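Local coordinates for protein activating signal cointegrator 1 complex subunit 2 (Homo sapiens, PDB 6YXQ) that binds polyubiquitin chains and, as a subunit of the ASCC complex, recruits ASCC3 and ALKBH3 to sites of DNA alkylation damage, besides acting in rescue of stalled ribosomes, at residues B[70-74]-B[129-133]; B[82-86]-B[153-159]; B[213-217]-B[232-238]. All blocks are in the same frame, centred on the assembly; numbering follows the deposited sequence.

Interaction 1. Residues B[70-74]-B[129-133]; sequences LDWLL and LTFLR
L129 meets helix 53-75 through its first side-chain carbon: L129 CB lies 4.0 Å from L74 CD2, a methyl that also reaches T130. One residue on, T130 crosses three leucines at about a right angle. Its OG1 faces L74 CD2 at 3.6 Å and L70 CD2 at 3.8 Å, while its methyl CG2 takes L73 CD2 at 3.9 Å. The torsion that sets CG2 opposite the backbone N (OG1 at chi1 -53°) gives L73 the methyl and lets OG1 donate back along its own helix to S126 O; a buried hydroxyl among leucines is thereby satisfied. R133 closes the segment with a chain extended from CG to NE. Its NH1 comes within 3.4 Å of L73 O, which lies at the edge of the guanidinium, but the angle is too poor for a bond. The guanidinium is held instead by a salt bridge to E139, a hydrogen bond to L76 O and a cation-pi contact with F81. This is the N-terminal, helical part of ASCC2 that binds ASCC3, whose chain covers L74, L129 and R133. Locally the two segments run at 33°, axes 10.7 Å apart at closest approach; L73 also packs on helices 78-87 and 89-101.

Interaction 2. Residues B[82-86]-B[153-159]; sequences WCQVI and ILYNNFL
I153 O is gripped by three donors of its own chain, the backbone N of N156, the backbone N of N157 and the side-chain amide ND2 of N157; I153 and N157 both lie against I86. N157 ND2 gives the shortest of these bonds, 2.9 Å to I153 O, arriving in the carbonyl plane on a lone pair with an N-H...O angle of 149°. This fastens the amide over the end of helix 147-156, where N157 is the first residue to leave helical geometry, and the held amide lies against I86, with N157 OD1 3.7 Å from I86 CG2. An alanine here would lose the amide bond to I153 O and is likely to leave a gap beside I86 CG2. The remainder is apolar. I86 CD1 meets I153 CG2 at 3.6 Å, the side chains crossing near a right angle, and chi1 -77° at I153 turns CG2 opposite the backbone N and toward I86. W82 offers ring edge rather than face to two leucines: CH2 to L154 CD2 at 4.0 Å, CZ3 to L159 CD1 at 4.1 Å. L159 CD2 also approaches V85 O. Helix 78-87 is thus backed by the end of helix 147-156 and the turn after it, while V85 reaches L91 of helix 89-101.

Interaction 3. Residues B[213-217]-B[232-238]; sequences LQHCG and ERGRLTP
Stacking carries the contact of H215 with R235: the guanidinium lies flat on the imidazole, centres 4.0 Å apart and planes 20° from parallel, with H215 NE2 over the guanidinium centre. A bend at chi3 (76°) folds the arginine back over the ring, so that its chain shares the same face; R235 CD makes a CH-pi contact 4.1 Å from the H215 ring centroid. Ionic pairing comes next. R235 NH1 bonds E232 OE1 at 2.9 Å, nearly in the guanidinium plane, which may help fix the turn of that group, though E232 is poorly ordered; a second, long and weak ion pair links R235 to E245 of helix 243-266. The setting is the C-terminal end of helix 193-216, where G217 steps out of the helix with positive phi and the chain returns after the unmodelled residues 220-230 to run back across this end. T237 CA points its hydrogen at C216 O, 3.3 Å away, in a CA-H...O contact. T237 OG1 meanwhile bonds D240, ahead of helix 243-266; the residue, phosphorylated in another structure of this protein, is unmodified here. The apolar pair is C216 CB with P238 CD, 3.7 Å apart, and P238 also packs on helices 243-266 and 279-300.

How the interactions relate
Interactions 1 and 2 belong to one helical cluster, their centres about 13 Å apart, and touch where R133 O meets the W82 ring and L73 packs on Q84. Their segments alternate along the chain: helices 53-75 and 78-87 follow each other, as do 114-135 and 147-156, so each pair contributes one helix to each contact. Interaction 1 is wholly buried, leucine-rich and also flanked by ASCC3; interaction 2 is partly buried, an aromatic and aliphatic mixture beside a helix end held by an asparagine side chain. Interaction 3 stands apart, its centre about 45 and 42 Å from theirs, and joins a helix end to a loop through charge, stacking and backbone contacts nearer the surface.

Interaction 1. Residues B[70-74]-B[129-133]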
loop_
_atom_site.group_PDB
_atom_site.type_symbol
_atom_site.label_atom_id
_atom_site.label_comp_id
_atom_site.label_asym_id
_atom_site.label_seq_id
_atom_site.Cartn_x
_atom_site.Cartn_y
_atom_site.Cartn_z
ATOM N N LEU B 70 9.671 -10.113 2.254
ATOM C CA LEU B 70 8.955 -9.372 3.289
ATOM C C LEU B 70 8.568 -10.275 4.455
ATOM O O LEU B 70 8.585 -9.843 5.615
ATOM C CB LEU B 70 7.723 -8.698 2.690
ATOM C CG LEU B 70 7.912 -7.405 1.891
ATOM C CD1 LEU B 70 6.646 -7.038 1.142
ATOM C CD2 LEU B 70 8.321 -6.273 2.807
ATOM N N ASP B 71 8.208 -11.528 4.170
ATOM C CA ASP B 71 7.963 -12.492 5.238
ATOM C C ASP B 71 9.192 -12.628 6.125
ATOM O O ASP B 71 9.099 -12.586 7.362
ATOM C CB ASP B 71 7.582 -13.846 4.638
ATOM C CG ASP B 71 6.144 -13.900 4.159
ATOM O OD1 ASP B 71 5.336 -13.038 4.567
ATOM O OD2 ASP B 71 5.822 -14.819 3.375
ATOM N N TRP B 72 10.364 -12.767 5.500
ATOM C CA TRP B 72 11.602 -12.898 6.265
ATOM C C TRP B 72 11.909 -11.628 7.051
ATOM O O TRP B 72 12.372 -11.687 8.200
ATOM C CB TRP B 72 12.748 -13.232 5.316
ATOM C CG TRP B 72 14.097 -12.949 5.860
ATOM C CD1 TRP B 72 14.814 -13.730 6.711
ATOM C CD2 TRP B 72 14.908 -11.801 5.585
ATOM N NE1 TRP B 72 16.024 -13.141 6.987
ATOM C CE2 TRP B 72 16.105 -11.954 6.308
ATOM C CE3 TRP B 72 14.730 -10.651 4.814
ATOM C CZ2 TRP B 72 17.125 -11.007 6.272
ATOM C CZ3 TRP B 72 15.750 -9.711 4.774
ATOM C CH2 TRP B 72 16.929 -9.896 5.498
ATOM N N LEU B 73 11.665 -10.470 6.434
ATOM C CA LEU B 73 11.882 -9.189 7.094
ATOM C C LEU B 73 11.026 -9.052 8.346
ATOM O O LEU B 73 11.488 -8.536 9.371
ATOM C CB LEU B 73 11.573 -8.065 6.111
ATOM C CG LEU B 73 11.976 -6.659 6.521
ATOM C CD1 LEU B 73 13.465 -6.482 6.309
ATOM C CD2 LEU B 73 11.183 -5.654 5.715
ATOM N N LEU B 74 9.766 -9.487 8.274
ATOM C CA LEU B 74 8.921 -9.475 9.463
ATOM C C LEU B 74 9.394 -10.495 10.492
ATOM O O LEU B 74 9.226 -10.281 11.699
ATOM C CB LEU B 74 7.470 -9.742 9.076
ATOM C CG LEU B 74 6.861 -8.766 8.072
ATOM C CD1 LEU B 74 5.635 -9.372 7.409
ATOM C CD2 LEU B 74 6.501 -7.473 8.760
ATOM N N LEU B 129 2.040 -4.464 7.630
ATOM C CA LEU B 129 2.706 -4.806 8.887
ATOM C C LEU B 129 4.117 -4.229 8.949
ATOM O O LEU B 129 4.565 -3.783 10.013
ATOM C CB LEU B 129 2.730 -6.320 9.088
ATOM C CG LEU B 129 1.353 -6.976 9.155
ATOM C CD1 LEU B 129 1.414 -8.370 8.589
ATOM C CD2 LEU B 129 0.815 -6.989 10.575
ATOM N N THR B 130 4.829 -4.230 7.820
ATOM C CA THR B 130 6.143 -3.592 7.768
ATOM C C THR B 130 6.050 -2.110 8.122
ATOM O O THR B 130 6.844 -1.586 8.921
ATOM C CB THR B 130 6.744 -3.772 6.378
ATOM O OG1 THR B 130 6.730 -5.161 6.035
ATOM C CG2 THR B 130 8.165 -3.247 6.339
ATOM N N PHE B 131 5.081 -1.412 7.530
ATOM C CA PHE B 131 4.970 0.009 7.830
ATOM C C PHE B 131 4.550 0.243 9.275
ATOM O O PHE B 131 4.982 1.226 9.886
ATOM C CB PHE B 131 4.029 0.686 6.837
ATOM C CG PHE B 131 4.723 1.100 5.581
ATOM C CD1 PHE B 131 5.527 2.230 5.566
ATOM C CD2 PHE B 131 4.641 0.324 4.435
ATOM C CE1 PHE B 131 6.207 2.603 4.415
ATOM C CE2 PHE B 131 5.322 0.690 3.277
ATOM C CZ PHE B 131 6.104 1.832 3.268
ATOM N N LEU B 132 3.748 -0.657 9.849
ATOM C CA LEU B 132 3.459 -0.579 11.280
ATOM C C LEU B 132 4.735 -0.690 12.104
ATOM O O LEU B 132 4.952 0.080 13.053
ATOM C CB LEU B 132 2.485 -1.684 11.677
ATOM C CG LEU B 132 1.522 -1.384 12.825
ATOM C CD1 LEU B 132 0.548 -2.523 12.924
ATOM C CD2 LEU B 132 2.225 -1.177 14.154
ATOM N N ARG B 133 5.573 -1.676 11.779
ATOM C CA ARG B 133 6.809 -1.854 12.531
ATOM C C ARG B 133 7.656 -0.594 12.495
ATOM O O ARG B 133 8.208 -0.179 13.520
ATOM C CB ARG B 133 7.604 -3.042 11.995
ATOM C CG ARG B 133 8.516 -3.639 13.042
ATOM C CD ARG B 133 9.079 -4.978 12.626
ATOM N NE ARG B 133 9.841 -5.570 13.718
ATOM C CZ ARG B 133 10.623 -6.633 13.593
ATOM N NH1 ARG B 133 10.750 -7.228 12.414
ATOM N NH2 ARG B 133 11.277 -7.100 14.647
#

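Interaction 2. Residues B[82-86]-B[153-159]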
loop_
_atom_site.group_PDB
_atom_site.type_symbol
_atom_site.label_atom_id
_atom_site.label_comp_id
_atom_site.label_asym_id
_atom_site.label_seq_id
_atom_site.Cartn_x
_atom_site.Cartn_y
_atom_site.Cartn_z
ATOM N N TRP B 82 15.664 -3.324 11.890
ATOM C CA TRP B 82 15.905 -1.894 11.754
ATOM C C TRP B 82 17.200 -1.624 10.998
ATOM O O TRP B 82 17.264 -0.696 10.180
ATOM C CB TRP B 82 15.917 -1.237 13.132
ATOM C CG TRP B 82 14.555 -0.794 13.569
ATOM C CD1 TRP B 82 13.781 -1.354 14.544
ATOM C CD2 TRP B 82 13.802 0.301 13.036
ATOM N NE1 TRP B 82 12.594 -0.672 14.654
ATOM C CE2 TRP B 82 12.582 0.349 13.740
ATOM C CE3 TRP B 82 14.044 1.251 12.037
ATOM C CZ2 TRP B 82 11.604 1.308 13.473
ATOM C CZ3 TRP B 82 13.072 2.202 11.773
ATOM C CH2 TRP B 82 11.869 2.223 12.487
ATOM N N CYS B 83 18.240 -2.426 11.248
ATOM C CA CYS B 83 19.453 -2.336 10.440
ATOM C C CYS B 83 19.127 -2.491 8.963
ATOM O O CYS B 83 19.568 -1.690 8.125
ATOM C CB CYS B 83 20.459 -3.404 10.868
ATOM S SG CYS B 83 21.294 -3.084 12.421
ATOM N N GLN B 84 18.351 -3.523 8.628
ATOM C CA GLN B 84 18.012 -3.771 7.233
ATOM C C GLN B 84 17.272 -2.581 6.632
ATOM O O GLN B 84 17.647 -2.084 5.564
ATOM C CB GLN B 84 17.184 -5.052 7.119
ATOM C CG GLN B 84 17.067 -5.598 5.704
ATOM C CD GLN B 84 18.354 -6.223 5.203
ATOM O OE1 GLN B 84 19.245 -6.548 5.985
ATOM N NE2 GLN B 84 18.454 -6.396 3.892
ATOM N N VAL B 85 16.242 -2.081 7.328
ATOM C CA VAL B 85 15.415 -1.016 6.753
ATOM C C VAL B 85 16.212 0.272 6.602
ATOM O O VAL B 85 15.995 1.050 5.662
ATOM C CB VAL B 85 14.133 -0.787 7.580
ATOM C CG1 VAL B 85 13.390 -2.087 7.787
ATOM C CG2 VAL B 85 14.432 -0.109 8.898
ATOM N N ILE B 86 17.152 0.523 7.511
ATOM C CA ILE B 86 17.899 1.767 7.425
ATOM C C ILE B 86 18.953 1.690 6.328
ATOM O O ILE B 86 19.148 2.652 5.580
ATOM C CB ILE B 86 18.508 2.104 8.796
ATOM C CG1 ILE B 86 17.399 2.445 9.791
ATOM C CG2 ILE B 86 19.500 3.249 8.679
ATOM C CD1 ILE B 86 17.907 2.809 11.160
ATOM N N ILE B 153 15.777 9.065 11.911
ATOM C CA ILE B 153 15.880 7.877 11.059
ATOM C C ILE B 153 14.763 7.865 10.021
ATOM O O ILE B 153 14.999 7.658 8.817
ATOM C CB ILE B 153 15.839 6.599 11.913
ATOM C CG1 ILE B 153 17.176 6.352 12.606
ATOM C CG2 ILE B 153 15.447 5.407 11.057
ATOM C CD1 ILE B 153 17.068 5.365 13.752
ATOM N N LEU B 154 13.526 8.084 10.485
ATOM C CA LEU B 154 12.341 8.008 9.632
ATOM C C LEU B 154 12.406 8.964 8.460
ATOM O O LEU B 154 12.464 8.524 7.300
ATOM C CB LEU B 154 11.082 8.299 10.427
ATOM C CG LEU B 154 10.612 7.302 11.450
ATOM C CD1 LEU B 154 9.101 7.368 11.480
ATOM C CD2 LEU B 154 11.112 5.928 11.069
ATOM N N TYR B 155 12.336 10.276 8.755
ATOM C CA TYR B 155 12.540 11.255 7.703
ATOM C C TYR B 155 13.725 10.895 6.863
ATOM O O TYR B 155 13.742 11.177 5.692
ATOM C CB TYR B 155 12.705 12.679 8.228
ATOM C CG TYR B 155 12.574 13.750 7.150
ATOM C CD1 TYR B 155 13.608 14.050 6.238
ATOM C CD2 TYR B 155 11.388 14.441 7.026
ATOM C CE1 TYR B 155 13.431 15.046 5.263
ATOM C CE2 TYR B 155 11.212 15.430 6.057
ATOM C CZ TYR B 155 12.233 15.724 5.182
ATOM O OH TYR B 155 12.057 16.700 4.224
ATOM N N ASN B 156 14.750 10.342 7.392
ATOM C CA ASN B 156 15.924 10.720 6.608
ATOM C C ASN B 156 16.588 9.567 5.905
ATOM O O ASN B 156 17.556 9.769 5.204
ATOM C CB ASN B 156 17.066 11.341 7.426
ATOM C CG ASN B 156 17.145 12.774 7.158
ATOM O OD1 ASN B 156 17.259 13.197 5.981
ATOM N ND2 ASN B 156 17.054 13.575 8.138
ATOM N N ASN B 157 16.141 8.353 6.111
ATOM C CA ASN B 157 16.357 7.297 5.148
ATOM C C ASN B 157 15.158 7.152 4.232
ATOM O O ASN B 157 14.865 6.040 3.806
ATOM C CB ASN B 157 16.688 6.025 5.913
ATOM C CG ASN B 157 17.869 6.261 6.852
ATOM O OD1 ASN B 157 19.025 6.193 6.436
ATOM N ND2 ASN B 157 17.584 6.509 8.125
ATOM N N PHE B 158 14.444 8.259 3.947
ATOM C CA PHE B 158 13.288 8.281 3.027
ATOM C C PHE B 158 12.276 7.180 3.347
ATOM O O PHE B 158 11.505 6.747 2.482
ATOM C CB PHE B 158 13.729 8.190 1.561
ATOM C CG PHE B 158 14.217 9.496 0.985
ATOM C CD1 PHE B 158 13.317 10.489 0.611
ATOM C CD2 PHE B 158 15.574 9.737 0.834
ATOM C CE1 PHE B 158 13.764 11.696 0.093
ATOM C CE2 PHE B 158 16.027 10.943 0.316
ATOM C CZ PHE B 158 15.121 11.924 -0.056
ATOM N N LEU B 159 12.252 6.745 4.610
ATOM C CA LEU B 159 11.340 5.681 5.025
ATOM C C LEU B 159 9.890 6.121 4.910
ATOM O O LEU B 159 9.005 5.304 4.636
ATOM C CB LEU B 159 11.646 5.255 6.462
ATOM C CG LEU B 159 13.029 4.662 6.745
ATOM C CD1 LEU B 159 13.107 4.120 8.167
ATOM C CD2 LEU B 159 13.368 3.569 5.739
#

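Interaction 3. Residues B[213-217]-B[232-238]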
loop_
_atom_site.group_PDB
_atom_site.type_symbol
_atom_site.label_atom_id
_atom_site.label_comp_id
_atom_site.label_asym_id
_atom_site.label_seq_id
_atom_site.Cartn_x
_atom_site.Cartn_y
_atom_site.Cartn_z
ATOM N N LEU B 213 -8.113 21.600 -14.898
ATOM C CA LEU B 213 -8.819 22.699 -15.547
ATOM C C LEU B 213 -8.156 23.051 -16.868
ATOM O O LEU B 213 -8.801 23.050 -17.924
ATOM C CB LEU B 213 -8.852 23.917 -14.624
ATOM C CG LEU B 213 -9.733 23.779 -13.382
ATOM C CD1 LEU B 213 -9.541 24.964 -12.451
ATOM C CD2 LEU B 213 -11.195 23.628 -13.787
ATOM N N GLN B 214 -6.846 23.295 -16.831
ATOM C CA GLN B 214 -6.138 23.693 -18.035
ATOM C C GLN B 214 -6.194 22.619 -19.111
ATOM O O GLN B 214 -6.106 22.942 -20.300
ATOM C CB GLN B 214 -4.692 24.035 -17.689
ATOM C CG GLN B 214 -4.089 25.111 -18.568
ATOM C CD GLN B 214 -2.932 25.811 -17.896
ATOM O OE1 GLN B 214 -2.918 25.972 -16.673
ATOM N NE2 GLN B 214 -1.949 26.235 -18.692
ATOM N N HIS B 215 -6.363 21.351 -18.729
ATOM C CA HIS B 215 -6.438 20.308 -19.745
ATOM C C HIS B 215 -7.811 20.256 -20.399
ATOM O O HIS B 215 -7.925 19.829 -21.554
ATOM C CB HIS B 215 -6.080 18.951 -19.140
ATOM C CG HIS B 215 -5.425 18.015 -20.107
ATOM N ND1 HIS B 215 -6.098 16.972 -20.706
ATOM C CD2 HIS B 215 -4.159 17.969 -20.584
ATOM C CE1 HIS B 215 -5.274 16.322 -21.508
ATOM N NE2 HIS B 215 -4.091 16.906 -21.452
ATOM N N CYS B 216 -8.857 20.689 -19.692
ATOM C CA CYS B 216 -10.194 20.756 -20.265
ATOM C C CYS B 216 -10.515 22.121 -20.852
ATOM O O CYS B 216 -11.646 22.335 -21.298
ATOM C CB CYS B 216 -11.249 20.395 -19.216
ATOM S SG CYS B 216 -10.848 18.962 -18.188
ATOM N N GLY B 217 -9.554 23.042 -20.869
ATOM C CA GLY B 217 -9.806 24.390 -21.333
ATOM C C GLY B 217 -10.861 25.110 -20.514
ATOM O O GLY B 217 -11.762 25.752 -21.065
ATOM N N GLU B 232 -1.017 26.561 -21.911
ATOM C CA GLU B 232 -1.511 25.488 -22.776
ATOM C C GLU B 232 -2.540 26.094 -23.721
ATOM O O GLU B 232 -3.702 26.292 -23.341
ATOM C CB GLU B 232 -2.088 24.351 -21.942
ATOM C CG GLU B 232 -1.103 23.223 -21.672
ATOM C CD GLU B 232 -1.781 21.888 -21.446
ATOM O OE1 GLU B 232 -2.106 21.222 -22.442
ATOM O OE2 GLU B 232 -1.976 21.496 -20.274
ATOM N N ARG B 233 -2.083 26.408 -24.945
ATOM C CA ARG B 233 -2.930 26.826 -26.070
ATOM C C ARG B 233 -4.223 26.029 -26.065
ATOM O O ARG B 233 -4.173 24.799 -26.063
ATOM C CB ARG B 233 -2.208 26.603 -27.410
ATOM C CG ARG B 233 -1.005 27.488 -27.851
ATOM C CD ARG B 233 -1.471 28.854 -28.300
ATOM N NE ARG B 233 -1.807 29.556 -27.070
ATOM C CZ ARG B 233 -2.872 30.313 -26.912
ATOM N NH1 ARG B 233 -3.087 30.796 -25.735
ATOM N NH2 ARG B 233 -3.712 30.553 -27.911
ATOM N N GLY B 234 -5.361 26.732 -26.122
ATOM C CA GLY B 234 -6.711 26.194 -26.166
ATOM C C GLY B 234 -6.866 24.709 -26.418
ATOM O O GLY B 234 -6.811 24.240 -27.559
ATOM N N ARG B 235 -7.016 23.953 -25.339
ATOM C CA ARG B 235 -7.380 22.547 -25.421
ATOM C C ARG B 235 -8.895 22.401 -25.464
ATOM O O ARG B 235 -9.643 23.302 -25.075
ATOM C CB ARG B 235 -6.829 21.766 -24.233
ATOM C CG ARG B 235 -5.332 21.735 -24.158
ATOM C CD ARG B 235 -4.876 20.523 -23.368
ATOM N NE ARG B 235 -4.970 19.275 -24.121
ATOM C CZ ARG B 235 -3.912 18.554 -24.483
ATOM N NH1 ARG B 235 -2.692 18.971 -24.173
ATOM N NH2 ARG B 235 -4.068 17.424 -25.163
ATOM N N LEU B 236 -9.342 21.236 -25.913
ATOM C CA LEU B 236 -10.758 21.019 -26.155
ATOM C C LEU B 236 -11.523 20.790 -24.860
ATOM O O LEU B 236 -11.059 20.085 -23.961
ATOM C CB LEU B 236 -10.954 19.828 -27.086
ATOM C CG LEU B 236 -10.499 20.087 -28.514
ATOM C CD1 LEU B 236 -10.530 18.791 -29.313
ATOM C CD2 LEU B 236 -11.369 21.169 -29.141
ATOM N N THR B 237 -12.714 21.383 -24.783
ATOM C CA THR B 237 -13.596 21.151 -23.656
ATOM C C THR B 237 -14.008 19.679 -23.614
ATOM O O THR B 237 -13.888 18.966 -24.614
ATOM C CB THR B 237 -14.827 22.052 -23.753
ATOM O OG1 THR B 237 -15.620 21.665 -24.883
ATOM C CG2 THR B 237 -14.407 23.512 -23.892
ATOM N N PRO B 238 -14.468 19.195 -22.456
ATOM C CA PRO B 238 -14.857 17.777 -22.360
ATOM C C PRO B 238 -15.871 17.334 -23.401
ATOM O O PRO B 238 -15.905 16.146 -23.750
ATOM C CB PRO B 238 -15.425 17.671 -20.939
ATOM C CG PRO B 238 -14.713 18.723 -20.170
ATOM C CD PRO B 238 -14.419 19.846 -21.132
#